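Local coordinates for Ufm1-specific protease (PDB 5EJJ), which is a thiol protease that cleaves the peptide bond at the C-terminal glycine of the ubiquitin-like modifier Ufm1, releasing it from target proteins, at residues Phe64-Ile73 against Gly297-Gln305; Met124-Val133 against Ala193-Ala204. All coordinates share one frame; numbering follows the deposited sequence.

Interaction 1 of 2, residues Phe64-Ile73 against Gly297-Gln305; sequences FLESSLSADI and GWVSLLHLQ
H303 is held at two points by the end of helix 59-68 and the loop that follows. Its backbone N donates to S68 O at 2.7 Å, a nearly straight bond lying in the carbonyl plane, while its imidazole NE2 meets S70 OG at 2.9 Å; either of these two atoms could be the donor. The ring lies alongside the 68-70 backbone and presents an edge to it, with S68 O and S70 OG both near the ring plane. With CG of H303 beside its own backbone N (chi1 -46°), the imidazole reaches along the loop as far as S70. S68, the residue most covered, has its side chain engaged too: OG donates to F64 O at 3.0 Å, and S67 OG, also hydrogen-bonded to N270 of helix 253-280, approaches the same oxygen from the opposite face of its plane. That ties S68 back into the last helical turn and leaves its CB and OG against L304 CD2, 3.4 Å from OG. S70 OG is also hydrogen-bonded to a water at 2.8 Å, and that water accepts from L301 N. A second water donates to both S67 O and H303 O. Farther along, I73 CD1 rests 3.6 Å from S300 OG, and L69 CD2 reaches the W298 ring obliquely. R266 of helix 253-280 donates to L69 O and I73 O, and F38 of strand 33-40 packs on L69 and I73. The arrangement is a helix C-terminus and its following loop docked on a strand edge, joining the N-terminal MPN domain to the two-stranded hairpin of 289-293 and 302-306.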
loop_
_atom_site.group_PDB
_atom_site.type_symbol
_atom_site.label_atom_id
_atom_site.label_comp_id
_atom_site.label_asym_id
_atom_site.label_seq_id
_atom_site.Cartn_x
_atom_site.Cartn_y
_atom_site.Cartn_z
ATOM N N PHE A 64 -13.450 15.415 3.390
ATOM C CA PHE A 64 -12.939 14.469 2.406
ATOM C C PHE A 64 -11.852 13.581 3.006
ATOM O O PHE A 64 -11.843 12.371 2.789
ATOM C CB PHE A 64 -12.413 15.133 1.145
ATOM C CG PHE A 64 -11.956 14.141 0.127
ATOM C CD1 PHE A 64 -12.887 13.428 -0.638
ATOM C CD2 PHE A 64 -10.602 13.865 -0.034
ATOM C CE1 PHE A 64 -12.476 12.494 -1.569
ATOM C CE2 PHE A 64 -10.174 12.932 -0.962
ATOM C CZ PHE A 64 -11.108 12.244 -1.733
ATOM N N LEU A 65 -10.944 14.185 3.762
ATOM C CA LEU A 65 -9.870 13.436 4.393
ATOM C C LEU A 65 -10.418 12.331 5.271
ATOM O O LEU A 65 -10.089 11.169 5.063
ATOM C CB LEU A 65 -8.946 14.347 5.205
ATOM C CG LEU A 65 -8.154 15.357 4.372
ATOM C CD1 LEU A 65 -7.182 16.055 5.251
ATOM C CD2 LEU A 65 -7.442 14.704 3.225
ATOM N N GLU A 66 -11.268 12.694 6.230
ATOM C CA GLU A 66 -11.764 11.758 7.241
ATOM C C GLU A 66 -12.506 10.583 6.602
ATOM O O GLU A 66 -12.413 9.456 7.084
ATOM C CB GLU A 66 -12.649 12.494 8.251
ATOM C CG GLU A 66 -12.925 11.776 9.588
ATOM C CD GLU A 66 -13.278 12.784 10.723
ATOM O OE1 GLU A 66 -13.462 12.376 11.908
ATOM O OE2 GLU A 66 -13.368 14.006 10.420
ATOM N N SER A 67 -13.202 10.824 5.496
ATOM C CA SER A 67 -13.966 9.757 4.878
ATOM C C SER A 67 -13.041 8.757 4.203
ATOM O O SER A 67 -13.452 7.661 3.802
ATOM C CB SER A 67 -14.954 10.319 3.853
ATOM O OG SER A 67 -14.382 10.438 2.558
ATOM N N SER A 68 -11.784 9.141 4.064
ATOM C CA SER A 68 -10.829 8.305 3.362
ATOM C C SER A 68 -9.952 7.482 4.277
ATOM O O SER A 68 -9.240 6.608 3.817
ATOM C CB SER A 68 -9.976 9.168 2.474
ATOM O OG SER A 68 -10.821 9.806 1.534
ATOM N N LEU A 69 -10.018 7.761 5.572
ATOM C CA LEU A 69 -9.240 7.048 6.563
ATOM C C LEU A 69 -10.044 5.895 7.157
ATOM O O LEU A 69 -11.268 5.849 7.031
ATOM C CB LEU A 69 -8.817 8.015 7.651
ATOM C CG LEU A 69 -8.237 9.275 7.033
ATOM C CD1 LEU A 69 -7.882 10.251 8.104
ATOM C CD2 LEU A 69 -7.019 8.909 6.254
ATOM N N SER A 70 -9.347 4.960 7.795
ATOM C CA SER A 70 -9.995 3.802 8.391
ATOM C C SER A 70 -10.922 4.210 9.493
ATOM O O SER A 70 -10.660 5.163 10.214
ATOM C CB SER A 70 -8.982 2.814 8.943
ATOM O OG SER A 70 -8.530 1.945 7.927
ATOM N N ALA A 71 -11.991 3.432 9.626
ATOM C CA ALA A 71 -13.155 3.778 10.425
ATOM C C ALA A 71 -12.853 4.022 11.898
ATOM O O ALA A 71 -13.587 4.764 12.552
ATOM C CB ALA A 71 -14.215 2.729 10.266
ATOM N N ASP A 72 -11.780 3.429 12.422
ATOM C CA ASP A 72 -11.432 3.642 13.825
ATOM C C ASP A 72 -10.708 4.969 14.088
ATOM O O ASP A 72 -10.405 5.316 15.225
ATOM C CB ASP A 72 -10.601 2.482 14.343
ATOM C CG ASP A 72 -9.204 2.459 13.763
ATOM O OD1 ASP A 72 -9.046 2.433 12.517
ATOM O OD2 ASP A 72 -8.248 2.476 14.559
ATOM N N ILE A 73 -10.451 5.716 13.028
ATOM C CA ILE A 73 -9.655 6.918 13.097
ATOM C C ILE A 73 -10.513 8.141 12.828
ATOM O O ILE A 73 -11.334 8.152 11.925
ATOM C CB ILE A 73 -8.556 6.825 12.053
ATOM C CG1 ILE A 73 -7.598 5.720 12.454
ATOM C CG2 ILE A 73 -7.820 8.132 11.892
ATOM C CD1 ILE A 73 -6.333 5.720 11.673
ATOM N N GLY A 297 4.809 4.189 4.066
ATOM C CA GLY A 297 5.017 4.782 5.368
ATOM C C GLY A 297 3.841 4.597 6.285
ATOM O O GLY A 297 4.006 4.515 7.508
ATOM N N TRP A 298 2.654 4.549 5.685
ATOM C CA TRP A 298 1.387 4.461 6.422
ATOM C C TRP A 298 1.172 3.160 7.214
ATOM O O TRP A 298 1.619 2.092 6.811
ATOM C CB TRP A 298 0.240 4.624 5.445
ATOM C CG TRP A 298 -0.006 6.007 5.012
ATOM C CD1 TRP A 298 0.911 6.968 4.762
ATOM C CD2 TRP A 298 -1.285 6.597 4.791
ATOM N NE1 TRP A 298 0.281 8.138 4.383
ATOM C CE2 TRP A 298 -1.070 7.929 4.398
ATOM C CE3 TRP A 298 -2.596 6.125 4.888
ATOM C CZ2 TRP A 298 -2.109 8.788 4.110
ATOM C CZ3 TRP A 298 -3.614 6.971 4.598
ATOM C CH2 TRP A 298 -3.374 8.290 4.214
ATOM N N VAL A 299 0.471 3.247 8.330
ATOM C CA VAL A 299 0.245 2.061 9.143
ATOM C C VAL A 299 -1.239 1.803 9.331
ATOM O O VAL A 299 -1.638 0.941 10.109
ATOM C CB VAL A 299 0.889 2.187 10.516
ATOM C CG1 VAL A 299 2.352 2.289 10.368
ATOM C CG2 VAL A 299 0.359 3.419 11.221
ATOM N N SER A 300 -2.062 2.568 8.630
ATOM C CA SER A 300 -3.472 2.274 8.530
ATOM C C SER A 300 -3.782 2.545 7.057
ATOM O O SER A 300 -3.075 3.330 6.419
ATOM C CB SER A 300 -4.265 3.158 9.503
ATOM O OG SER A 300 -5.648 3.266 9.159
ATOM N N LEU A 301 -4.815 1.885 6.524
ATOM C CA LEU A 301 -5.139 1.928 5.101
ATOM C C LEU A 301 -5.769 3.245 4.672
ATOM O O LEU A 301 -6.176 4.041 5.511
ATOM C CB LEU A 301 -6.077 0.774 4.761
ATOM C CG LEU A 301 -5.523 -0.623 5.057
ATOM C CD1 LEU A 301 -6.621 -1.669 5.014
ATOM C CD2 LEU A 301 -4.422 -0.972 4.058
ATOM N N LEU A 302 -5.836 3.461 3.364
ATOM C CA LEU A 302 -6.447 4.637 2.753
ATOM C C LEU A 302 -7.531 4.152 1.807
ATOM O O LEU A 302 -7.289 3.259 0.993
ATOM C CB LEU A 302 -5.411 5.403 1.935
ATOM C CG LEU A 302 -5.868 6.504 0.975
ATOM C CD1 LEU A 302 -6.322 7.750 1.685
ATOM C CD2 LEU A 302 -4.726 6.870 0.119
ATOM N N HIS A 303 -8.723 4.742 1.899
ATOM C CA HIS A 303 -9.891 4.213 1.209
ATOM C C HIS A 303 -10.459 5.241 0.263
ATOM O O HIS A 303 -10.750 6.350 0.660
ATOM C CB HIS A 303 -10.955 3.835 2.209
ATOM C CG HIS A 303 -10.434 3.071 3.373
ATOM N ND1 HIS A 303 -10.621 1.715 3.512
ATOM C CD2 HIS A 303 -9.731 3.470 4.461
ATOM C CE1 HIS A 303 -10.059 1.316 4.636
ATOM N NE2 HIS A 303 -9.508 2.360 5.229
ATOM N N LEU A 304 -10.630 4.883 -0.997
ATOM C CA LEU A 304 -11.028 5.881 -1.963
ATOM C C LEU A 304 -11.960 5.314 -3.010
ATOM O O LEU A 304 -11.789 4.182 -3.476
ATOM C CB LEU A 304 -9.797 6.467 -2.650
ATOM C CG LEU A 304 -8.760 7.189 -1.793
ATOM C CD1 LEU A 304 -7.556 7.512 -2.633
ATOM C CD2 LEU A 304 -9.354 8.442 -1.179
ATOM N N GLN A 305 -12.959 6.119 -3.355
ATOM C CA GLN A 305 -13.796 5.900 -4.524
ATOM C C GLN A 305 -13.123 6.666 -5.649
ATOM O O GLN A 305 -12.890 7.879 -5.523
ATOM C CB GLN A 305 -15.182 6.459 -4.267
ATOM C CG GLN A 305 -15.791 5.895 -3.032
ATOM C CD GLN A 305 -15.907 4.406 -3.148
ATOM O OE1 GLN A 305 -15.176 3.668 -2.498
ATOM N NE2 GLN A 305 -16.806 3.946 -4.011
HETATM O O HOH W 1 -13.667 6.236 1.630
HETATM O O HOH W 2 -6.268 0.246 8.271
HETATM O O HOH W 3 -6.397 1.671 11.919
#

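Interaction 2 of 2, residues Met124-Val133 against Ala193-Ala204; sequences MEGASCVSRV and AVPYKDVIEFTA
M124 lays its thioether against the edge of the Y196 ring, the two side chains crossing at about a right angle. SD stands 4.5 Å from the ring centroid, 77° off the normal, and CE also lies near the ring plane, a Met-aromatic contact made at the edge. The bend at the end of the methionine chain (chi3 -34°) turns CE to the ring, while CG rests 3.8 Å from CG of P195. Past the proline, S128 OG donates to P195 O at 2.7 Å, in the carbonyl plane and on a lone pair, so the turn before strand 199-205 is gripped by a side chain as well as by the backbone bond from S128 N to D198 O. Beyond this the side chains alternate. V130 and V199 meet on the face that also carries S128 and E201, their CG1 atoms 3.5 Å apart. On the face of C129 and I200, I200 CD1 touches C129 SG; it also comes within 3.5 Å of A127 CB, and C129 packs obliquely on the F202 ring. F202 N donates to V130 O at 2.8 Å, almost perfectly straight at 176°; Y164 of the adjacent strand 163-166, and L171 and I173 of strand 171-173 beyond it, pack around the phenylalanine side chain. The pairing, S128 with V199, C129 with I200 and V130 with E201, is that of adjacent parallel strands inside a mixed five-stranded sheet, where 127-139 lies between 199-205 and 235-247.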
loop_
_atom_site.group_PDB
_atom_site.type_symbol
_atom_site.label_atom_id
_atom_site.label_comp_id
_atom_site.label_asym_id
_atom_site.label_seq_id
_atom_site.Cartn_x
_atom_site.Cartn_y
_atom_site.Cartn_z
ATOM N N MET A 124 1.793 -1.110 12.459
ATOM C CA MET A 124 0.543 -1.665 11.940
ATOM C C MET A 124 -0.047 -2.557 12.991
ATOM O O MET A 124 0.651 -3.010 13.889
ATOM C CB MET A 124 0.760 -2.460 10.667
ATOM C CG MET A 124 0.601 -1.608 9.458
ATOM S SD MET A 124 1.188 -2.412 7.983
ATOM C CE MET A 124 2.567 -3.341 8.660
ATOM N N GLU A 125 -1.331 -2.831 12.872
ATOM C CA GLU A 125 -2.023 -3.551 13.915
ATOM C C GLU A 125 -3.348 -3.968 13.316
ATOM O O GLU A 125 -3.940 -3.203 12.562
ATOM C CB GLU A 125 -2.257 -2.585 15.056
ATOM C CG GLU A 125 -2.496 -3.213 16.381
ATOM C CD GLU A 125 -2.612 -2.166 17.481
ATOM O OE1 GLU A 125 -1.702 -1.292 17.611
ATOM O OE2 GLU A 125 -3.636 -2.214 18.207
ATOM N N GLY A 126 -3.787 -5.192 13.599
ATOM C CA GLY A 126 -5.129 -5.629 13.241
ATOM C C GLY A 126 -5.310 -6.327 11.903
ATOM O O GLY A 126 -4.441 -6.318 11.029
ATOM N N ALA A 127 -6.469 -6.950 11.749
ATOM C CA ALA A 127 -6.846 -7.543 10.473
ATOM C C ALA A 127 -7.779 -6.582 9.724
ATOM O O ALA A 127 -8.298 -5.635 10.313
ATOM C CB ALA A 127 -7.519 -8.885 10.701
ATOM N N SER A 128 -7.968 -6.812 8.428
ATOM C CA SER A 128 -8.950 -6.066 7.649
ATOM C C SER A 128 -10.176 -6.915 7.360
ATOM O O SER A 128 -10.056 -7.913 6.662
ATOM C CB SER A 128 -8.356 -5.642 6.310
ATOM O OG SER A 128 -7.453 -4.573 6.478
ATOM N N CYS A 129 -11.347 -6.526 7.873
ATOM C CA CYS A 129 -12.622 -7.113 7.426
ATOM C C CYS A 129 -13.089 -6.438 6.151
ATOM O O CYS A 129 -12.983 -5.229 6.040
ATOM C CB CYS A 129 -13.700 -6.904 8.466
ATOM S SG CYS A 129 -13.252 -7.523 10.060
ATOM N N VAL A 130 -13.636 -7.193 5.207
ATOM C CA VAL A 130 -14.058 -6.590 3.949
ATOM C C VAL A 130 -15.353 -7.211 3.389
ATOM O O VAL A 130 -15.635 -8.374 3.617
ATOM C CB VAL A 130 -12.919 -6.694 2.925
ATOM C CG1 VAL A 130 -12.565 -8.123 2.717
ATOM C CG2 VAL A 130 -13.293 -6.066 1.614
ATOM N N SER A 131 -16.155 -6.428 2.679
ATOM C CA SER A 131 -17.332 -6.952 1.994
ATOM C C SER A 131 -17.647 -6.100 0.771
ATOM O O SER A 131 -17.254 -4.942 0.722
ATOM C CB SER A 131 -18.533 -7.020 2.939
ATOM O OG SER A 131 -18.907 -5.732 3.385
ATOM N N ARG A 132 -18.299 -6.689 -0.237
ATOM C CA ARG A 132 -18.829 -5.921 -1.363
ATOM C C ARG A 132 -20.185 -5.410 -0.966
ATOM O O ARG A 132 -20.993 -6.122 -0.350
ATOM C CB ARG A 132 -19.028 -6.777 -2.586
ATOM C CG ARG A 132 -17.881 -6.817 -3.489
ATOM C CD ARG A 132 -18.334 -7.096 -4.913
ATOM N NE ARG A 132 -17.689 -6.134 -5.800
ATOM C CZ ARG A 132 -17.966 -6.004 -7.086
ATOM N NH1 ARG A 132 -18.885 -6.807 -7.631
ATOM N NH2 ARG A 132 -17.328 -5.073 -7.813
ATOM N N VAL A 133 -20.439 -4.162 -1.313
ATOM C CA VAL A 133 -21.698 -3.540 -0.980
ATOM C C VAL A 133 -22.119 -2.733 -2.182
ATOM O O VAL A 133 -21.276 -2.116 -2.830
ATOM C CB VAL A 133 -21.536 -2.591 0.183
ATOM C CG1 VAL A 133 -22.842 -1.967 0.462
ATOM C CG2 VAL A 133 -21.035 -3.325 1.412
ATOM N N ALA A 193 -2.106 -10.021 13.525
ATOM C CA ALA A 193 -2.474 -9.790 12.137
ATOM C C ALA A 193 -1.950 -8.455 11.580
ATOM O O ALA A 193 -1.583 -7.540 12.333
ATOM C CB ALA A 193 -3.985 -9.924 11.962
ATOM N N VAL A 194 -1.896 -8.350 10.262
ATOM C CA VAL A 194 -1.607 -7.066 9.649
ATOM C C VAL A 194 -2.620 -6.664 8.568
ATOM O O VAL A 194 -2.938 -7.449 7.679
ATOM C CB VAL A 194 -0.175 -7.003 9.078
ATOM C CG1 VAL A 194 0.804 -6.688 10.172
ATOM C CG2 VAL A 194 0.175 -8.293 8.356
ATOM N N PRO A 195 -3.095 -5.415 8.622
ATOM C CA PRO A 195 -4.160 -4.895 7.749
ATOM C C PRO A 195 -3.985 -5.096 6.223
ATOM O O PRO A 195 -4.995 -5.108 5.516
ATOM C CB PRO A 195 -4.177 -3.392 8.083
ATOM C CG PRO A 195 -2.828 -3.124 8.675
ATOM C CD PRO A 195 -2.521 -4.354 9.460
ATOM N N TYR A 196 -2.760 -5.236 5.716
ATOM C CA TYR A 196 -2.601 -5.289 4.259
ATOM C C TYR A 196 -2.630 -6.705 3.688
ATOM O O TYR A 196 -2.488 -6.873 2.477
ATOM C CB TYR A 196 -1.353 -4.536 3.777
ATOM C CG TYR A 196 -0.055 -5.114 4.305
ATOM C CD1 TYR A 196 0.444 -4.727 5.530
ATOM C CD2 TYR A 196 0.662 -6.055 3.581
ATOM C CE1 TYR A 196 1.612 -5.258 6.029
ATOM C CE2 TYR A 196 1.844 -6.596 4.078
ATOM C CZ TYR A 196 2.316 -6.190 5.306
ATOM O OH TYR A 196 3.490 -6.709 5.825
ATOM N N LYS A 197 -2.825 -7.715 4.535
ATOM C CA LYS A 197 -2.906 -9.067 4.010
ATOM C C LYS A 197 -3.648 -10.077 4.886
ATOM O O LYS A 197 -3.915 -11.193 4.446
ATOM C CB LYS A 197 -1.512 -9.599 3.666
ATOM C CG LYS A 197 -0.593 -9.790 4.874
ATOM C CD LYS A 197 0.773 -10.364 4.473
ATOM C CE LYS A 197 0.776 -11.893 4.525
ATOM N NZ LYS A 197 0.781 -12.438 5.930
ATOM N N ASP A 198 -3.984 -9.727 6.115
ATOM C CA ASP A 198 -4.826 -10.640 6.891
ATOM C C ASP A 198 -6.285 -10.188 6.830
ATOM O O ASP A 198 -6.690 -9.242 7.512
ATOM C CB ASP A 198 -4.320 -10.803 8.326
ATOM C CG ASP A 198 -2.859 -11.181 8.367
ATOM O OD1 ASP A 198 -2.345 -11.591 7.300
ATOM O OD2 ASP A 198 -2.223 -11.054 9.440
ATOM N N VAL A 199 -7.058 -10.888 5.999
ATOM C CA VAL A 199 -8.355 -10.419 5.545
ATOM C C VAL A 199 -9.449 -11.420 5.858
ATOM O O VAL A 199 -9.395 -12.532 5.361
ATOM C CB VAL A 199 -8.336 -10.252 4.027
ATOM C CG1 VAL A 199 -9.658 -9.792 3.536
ATOM C CG2 VAL A 199 -7.282 -9.265 3.612
ATOM N N ILE A 200 -10.428 -11.032 6.674
ATOM C CA ILE A 200 -11.658 -11.802 6.878
ATOM C C ILE A 200 -12.777 -11.270 5.948
ATOM O O ILE A 200 -13.354 -10.206 6.207
ATOM C CB ILE A 200 -12.152 -11.671 8.346
ATOM C CG1 ILE A 200 -11.012 -11.902 9.320
ATOM C CG2 ILE A 200 -13.287 -12.626 8.659
ATOM C CD1 ILE A 200 -10.483 -10.630 9.906
ATOM N N GLU A 201 -13.088 -12.001 4.876
ATOM C CA GLU A 201 -14.140 -11.593 3.936
ATOM C C GLU A 201 -15.563 -11.939 4.393
ATOM O O GLU A 201 -15.805 -13.063 4.797
ATOM C CB GLU A 201 -13.884 -12.249 2.593
ATOM C CG GLU A 201 -14.876 -11.899 1.512
ATOM C CD GLU A 201 -14.295 -12.119 0.104
ATOM O OE1 GLU A 201 -15.031 -12.656 -0.760
ATOM O OE2 GLU A 201 -13.107 -11.748 -0.139
ATOM N N PHE A 202 -16.498 -10.983 4.325
ATOM C CA PHE A 202 -17.924 -11.235 4.642
ATOM C C PHE A 202 -18.874 -10.978 3.473
ATOM O O PHE A 202 -18.533 -10.312 2.490
ATOM C CB PHE A 202 -18.437 -10.370 5.782
ATOM C CG PHE A 202 -17.746 -10.583 7.083
ATOM C CD1 PHE A 202 -16.439 -10.151 7.272
ATOM C CD2 PHE A 202 -18.429 -11.132 8.156
ATOM C CE1 PHE A 202 -15.814 -10.291 8.503
ATOM C CE2 PHE A 202 -17.817 -11.289 9.404
ATOM C CZ PHE A 202 -16.511 -10.867 9.574
ATOM N N THR A 203 -20.088 -11.505 3.604
ATOM C CA THR A 203 -21.145 -11.205 2.652
ATOM C C THR A 203 -22.082 -10.202 3.298
ATOM O O THR A 203 -22.550 -10.423 4.419
ATOM C CB THR A 203 -21.907 -12.450 2.245
ATOM O OG1 THR A 203 -21.091 -13.224 1.360
ATOM C CG2 THR A 203 -23.164 -12.052 1.505
ATOM N N ALA A 204 -22.326 -9.079 2.627
ATOM C CA ALA A 204 -23.167 -8.047 3.234
ATOM C C ALA A 204 -24.615 -8.240 2.801
ATOM O O ALA A 204 -24.913 -8.479 1.616
ATOM C CB ALA A 204 -22.676 -6.649 2.897
#

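The centres of the two contacts lie about 14 Å apart, and the pair 124-133 with 193-204 is nested within the chain loop that 64-73 and 297-305 close. They belong to different sheets but touch directly: L301 CD1 of interaction 1 packs 3.4 Å from S128 OG of interaction 2, and V299 O lies 3.5 Å from M124 CG. The segment 297-305 therefore serves both, meeting the loop after helix 59-68 mainly through S300 and H303, S128 at the start of the strand pair through L301, and M124 in the loop before it through V299 O. Together they connect the N-terminal MPN domain with the mixed five-stranded sheet, away from the probable active-site residues C396, D520 and H522.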